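Local coordinates for protein D-aminoacid aminotransferase-like PLP-dependent enzyme (Haemophilus somnus, PDB 3CEB) that probably acts as a pyridoxal-phosphate-dependent 4-amino-4-deoxychorismate lyase of the class IV aminotransferase family, at residues Gly129-Cys134 and Leu139-Asn144; Ile11-Gly16 and Lys48-His53. One frame throughout, in Å; residues are numbered along the deposited sequence.

Contact 1: Gly129-Cys134 and Leu139-Asn144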
# COMPACT_ATOMS: atom_id res chain seq x y z
N GLY A 129 18.73 -4.70 8.16
CA GLY A 129 19.62 -3.58 7.80
C GLY A 129 19.05 -2.63 6.75
O GLY A 129 19.65 -1.59 6.43
N LYS A 130 17.89 -2.99 6.22
CA LYS A 130 17.34 -2.25 5.11
C LYS A 130 16.08 -1.50 5.49
O LYS A 130 15.30 -1.93 6.35
CB LYS A 130 17.16 -3.20 3.90
CG LYS A 130 18.37 -4.11 3.71
CD LYS A 130 18.59 -4.71 2.35
CE LYS A 130 19.17 -6.15 2.51
N VAL A 131 15.93 -0.32 4.88
CA VAL A 131 14.72 0.48 5.00
C VAL A 131 13.69 -0.19 4.10
O VAL A 131 13.95 -0.45 2.91
CB VAL A 131 14.92 1.94 4.52
CG1 VAL A 131 13.60 2.72 4.60
CG2 VAL A 131 16.02 2.60 5.30
N THR A 132 12.52 -0.50 4.66
CA THR A 132 11.46 -1.15 3.91
C THR A 132 10.25 -0.24 3.84
O THR A 132 10.26 0.73 3.09
CB THR A 132 11.13 -2.54 4.47
OG1 THR A 132 10.65 -2.45 5.83
CG2 THR A 132 12.42 -3.43 4.41
N ASP A 133 9.22 -0.54 4.60
CA ASP A 133 7.96 0.17 4.51
C ASP A 133 7.60 0.93 5.80
O ASP A 133 8.22 0.69 6.84
CB ASP A 133 6.83 -0.82 4.26
CG ASP A 133 6.98 -1.65 2.96
OD1 ASP A 133 8.02 -1.64 2.26
OD2 ASP A 133 5.99 -2.35 2.63
N CYS A 134 6.59 1.81 5.72
CA CYS A 134 5.93 2.29 6.94
C CYS A 134 4.76 1.30 7.19
O CYS A 134 4.63 0.33 6.46
CB CYS A 134 5.46 3.75 6.88
SG CYS A 134 4.17 4.10 5.71
N LEU A 139 7.73 3.76 1.21
CA LEU A 139 8.42 5.01 1.48
C LEU A 139 9.26 5.51 0.31
O LEU A 139 9.76 4.72 -0.50
CB LEU A 139 9.27 4.88 2.76
CG LEU A 139 8.55 4.64 4.09
CD1 LEU A 139 9.56 4.18 5.10
CD2 LEU A 139 7.73 5.84 4.61
N ILE A 140 9.37 6.84 0.22
CA ILE A 140 10.15 7.52 -0.79
C ILE A 140 11.02 8.57 -0.11
O ILE A 140 10.65 9.15 0.90
CB ILE A 140 9.29 8.15 -1.93
CG1 ILE A 140 8.35 9.25 -1.42
CG2 ILE A 140 8.46 7.09 -2.62
CD1 ILE A 140 7.62 10.02 -2.55
N PHE A 141 12.19 8.78 -0.68
CA PHE A 141 13.21 9.60 -0.07
C PHE A 141 13.75 10.56 -1.10
O PHE A 141 14.05 10.17 -2.21
CB PHE A 141 14.32 8.69 0.44
CG PHE A 141 13.85 7.71 1.48
CD1 PHE A 141 13.35 6.47 1.11
CD2 PHE A 141 13.87 8.03 2.83
CE1 PHE A 141 12.87 5.58 2.09
CE2 PHE A 141 13.42 7.14 3.81
CZ PHE A 141 12.90 5.92 3.43
N ARG A 142 13.87 11.82 -0.75
CA ARG A 142 14.28 12.80 -1.74
C ARG A 142 15.78 12.96 -1.80
O ARG A 142 16.43 13.07 -0.80
CB ARG A 142 13.59 14.15 -1.50
CG ARG A 142 13.69 15.09 -2.69
CD ARG A 142 12.80 16.34 -2.53
NE ARG A 142 13.12 17.15 -1.34
CZ ARG A 142 14.20 17.93 -1.20
NH1 ARG A 142 15.12 18.00 -2.17
NH2 ARG A 142 14.38 18.62 -0.07
N GLN A 143 16.31 12.93 -3.00
CA GLN A 143 17.73 13.16 -3.21
C GLN A 143 17.89 13.96 -4.46
O GLN A 143 17.43 13.58 -5.54
CB GLN A 143 18.48 11.85 -3.34
CG GLN A 143 19.95 12.03 -3.25
CD GLN A 143 20.66 10.72 -3.20
OE1 GLN A 143 20.63 9.98 -4.18
NE2 GLN A 143 21.29 10.41 -2.07
N ASN A 144 18.56 15.08 -4.33
CA ASN A 144 18.61 16.00 -5.45
C ASN A 144 17.19 16.43 -5.75
O ASN A 144 16.47 16.98 -4.89
CB ASN A 144 19.21 15.30 -6.67
CG ASN A 144 20.72 15.29 -6.63
OD1 ASN A 144 21.32 15.50 -5.57
ND2 ASN A 144 21.36 15.10 -7.80
O HOH W 1 8.90 1.09 0.75
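V131 and L139 touch where the chain, having left strand 130-131 through a turn at T132, comes back as strand 138-143. The two backbones approach at D133 and L139, whose CA atoms are 5.7 Å apart. No direct hydrogen bond joins them; instead, a water donates a hydrogen bond to T132 O (2.7 Å from its oxygen) and accepts one from L139 N (3.0 Å), satisfying two backbone groups in a buried place. L139 points toward the turn, and its forked end lets two methyls touch different parts of it: CD1 lies 3.9 Å from D133 C, while CD2 meets C134 CB at 3.8 Å. This turn belongs to the cofactor site of the class IV aminotransferase fold. The CB of D133 points away from 139-144, and OD2 is hydrogen-bonded to N1 of the lysine–pyridoxal-phosphate adduct at position 103. L154 N holds OD1 and L155 N holds OD2, so both oxygens are gripped and the carboxylate's rotation is fixed. On the other side of T132 in sequence, V131 and F141 approach from opposite directions. With V131 CG1 anti to the backbone N (chi1 177°), that compact methyl reaches F141 CZ at 3.5 Å, obliquely to the ring; M124 of strand 122-127 also packs on F141.

Contact 2: Ile11-Gly16 and Lys48-His53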
# COMPACT_ATOMS: atom_id res chain seq x y z
N ILE A 11 -8.68 0.73 -2.67
CA ILE A 11 -8.77 1.48 -3.89
C ILE A 11 -9.27 2.89 -3.66
O ILE A 11 -10.22 3.13 -2.91
CB ILE A 11 -9.69 0.76 -4.86
CG1 ILE A 11 -9.12 -0.65 -5.16
CG2 ILE A 11 -9.93 1.62 -6.12
CD1 ILE A 11 -10.16 -1.65 -5.58
N LEU A 12 -8.61 3.83 -4.32
CA LEU A 12 -8.98 5.23 -4.22
C LEU A 12 -9.95 5.59 -5.35
O LEU A 12 -9.78 5.16 -6.48
CB LEU A 12 -7.73 6.08 -4.31
CG LEU A 12 -7.84 7.60 -4.41
CD1 LEU A 12 -8.52 8.19 -3.19
CD2 LEU A 12 -6.43 8.21 -4.62
N ILE A 13 -11.00 6.31 -5.00
CA ILE A 13 -11.81 7.01 -5.96
C ILE A 13 -11.41 8.47 -5.80
O ILE A 13 -11.46 9.02 -4.72
CB ILE A 13 -13.31 6.90 -5.70
CG1 ILE A 13 -13.72 5.42 -5.45
CG2 ILE A 13 -14.07 7.52 -6.83
CD1 ILE A 13 -13.27 4.43 -6.46
N GLU A 14 -10.99 9.09 -6.88
CA GLU A 14 -10.58 10.49 -6.82
C GLU A 14 -11.05 11.21 -8.04
O GLU A 14 -10.84 10.76 -9.15
CB GLU A 14 -9.05 10.60 -6.73
CG GLU A 14 -8.50 11.99 -6.99
CD GLU A 14 -7.00 12.00 -6.86
OE1 GLU A 14 -6.35 11.03 -7.29
OE2 GLU A 14 -6.45 12.97 -6.30
N GLN A 15 -11.70 12.35 -7.82
CA GLN A 15 -12.25 13.11 -8.95
C GLN A 15 -13.19 12.21 -9.74
O GLN A 15 -13.17 12.25 -10.96
CB GLN A 15 -11.11 13.54 -9.88
CG GLN A 15 -9.95 14.23 -9.19
CD GLN A 15 -9.90 15.68 -9.47
OE1 GLN A 15 -10.94 16.35 -9.61
NE2 GLN A 15 -8.67 16.21 -9.59
N GLY A 16 -13.93 11.33 -9.07
CA GLY A 16 -14.89 10.48 -9.74
C GLY A 16 -14.27 9.45 -10.67
O GLY A 16 -14.91 8.98 -11.61
N LYS A 48 -14.98 -4.09 -12.48
CA LYS A 48 -16.44 -4.26 -12.60
C LYS A 48 -17.18 -4.11 -11.26
O LYS A 48 -18.27 -3.56 -11.23
CB LYS A 48 -16.80 -5.60 -13.20
CG LYS A 48 -16.41 -5.75 -14.64
CD LYS A 48 -17.17 -6.90 -15.35
CE LYS A 48 -16.60 -7.18 -16.76
NZ LYS A 48 -17.41 -8.22 -17.44
N ILE A 49 -16.57 -4.58 -10.18
CA ILE A 49 -17.16 -4.50 -8.86
C ILE A 49 -17.37 -3.05 -8.47
O ILE A 49 -18.40 -2.67 -7.95
CB ILE A 49 -16.28 -5.20 -7.79
CG1 ILE A 49 -16.34 -6.70 -8.00
CG2 ILE A 49 -16.83 -4.89 -6.37
CD1 ILE A 49 -15.36 -7.52 -7.14
N ILE A 50 -16.37 -2.25 -8.76
CA ILE A 50 -16.39 -0.84 -8.38
C ILE A 50 -17.37 -0.08 -9.27
O ILE A 50 -18.27 0.61 -8.79
CB ILE A 50 -14.98 -0.22 -8.56
CG1 ILE A 50 -14.01 -0.88 -7.56
CG2 ILE A 50 -15.01 1.29 -8.38
CD1 ILE A 50 -14.48 -0.78 -6.17
N ALA A 51 -17.15 -0.22 -10.57
CA ALA A 51 -17.94 0.50 -11.58
C ALA A 51 -19.40 0.37 -11.29
O ALA A 51 -20.15 1.35 -11.46
CB ALA A 51 -17.63 0.01 -13.01
N LYS A 52 -19.84 -0.83 -10.88
CA LYS A 52 -21.29 -1.04 -10.71
C LYS A 52 -21.85 -0.38 -9.44
O LYS A 52 -23.06 -0.31 -9.26
CB LYS A 52 -21.72 -2.50 -10.88
CG LYS A 52 -21.27 -3.53 -9.88
CD LYS A 52 -21.69 -4.90 -10.44
CE LYS A 52 -21.14 -6.10 -9.64
NZ LYS A 52 -21.64 -7.38 -10.23
N HIS A 53 -20.97 0.18 -8.60
CA HIS A 53 -21.44 1.04 -7.50
C HIS A 53 -21.42 2.45 -8.06
O HIS A 53 -20.55 3.25 -7.78
CB HIS A 53 -20.61 0.83 -6.24
CG HIS A 53 -20.80 -0.53 -5.63
ND1 HIS A 53 -20.22 -1.66 -6.16
CD2 HIS A 53 -21.54 -0.94 -4.57
CE1 HIS A 53 -20.60 -2.72 -5.46
NE2 HIS A 53 -21.40 -2.31 -4.49
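I50 faces I11 and I13 where helix 46-51 packs on the antiparallel sheet formed by strands 17-18, 7-14, 63-70 and 75-82, in the N-terminal part of the class IV aminotransferase fold. I11 and I13, two residues apart on strand 7-14, both direct their side chains at the helix, and I50 points back toward them. The I13 and I50 side chains slide past each other in opposite directions, with the terminal CD1 of I13 alongside the CG2 branch of I50 at 4.1 Å. That CG2 stands anti to the backbone N of I50, while CG1, anti to the carbonyl carbon (chi1 -65°), comes within 4.4 Å of I11 CD1. One beta-branched residue thus serves two neighbours with separate arms, which suits isoleucine to an apolar interface with no hydrogen bond between the segments. A18, L77 and F57 add further apolar contacts around I50, and I64 and C66 of strand 63-70 lie against I13. Further on, H53 N bonds I50 O at 2.7 Å. The H53 ring comes edge-on to the backbone, its ND1 donating to I49 O at 2.7 Å, with the acceptor only 5° out of the ring plane.

How the contacts relate
Both contacts are buried, yet they lie on opposite sides of the chain's centre, with centres 30 Å apart and nearest atoms about 14 Å apart, and they use different elements. Contact 2 closes before contact 1 opens, and each has its own setting: a helix on an antiparallel sheet in contact 2; in contact 1, strand 130-131 with the turn after it, and strand 138-143, the two strands belonging to different mixed sheets. Their chemistry follows from this. Contact 2 is purely aliphatic across its interface, branched isoleucines meeting without any polar bond. Contact 1 mixes apolar packing with a bridging water and lies beside the pyridoxal-phosphate adduct, to which D133 is hydrogen-bonded.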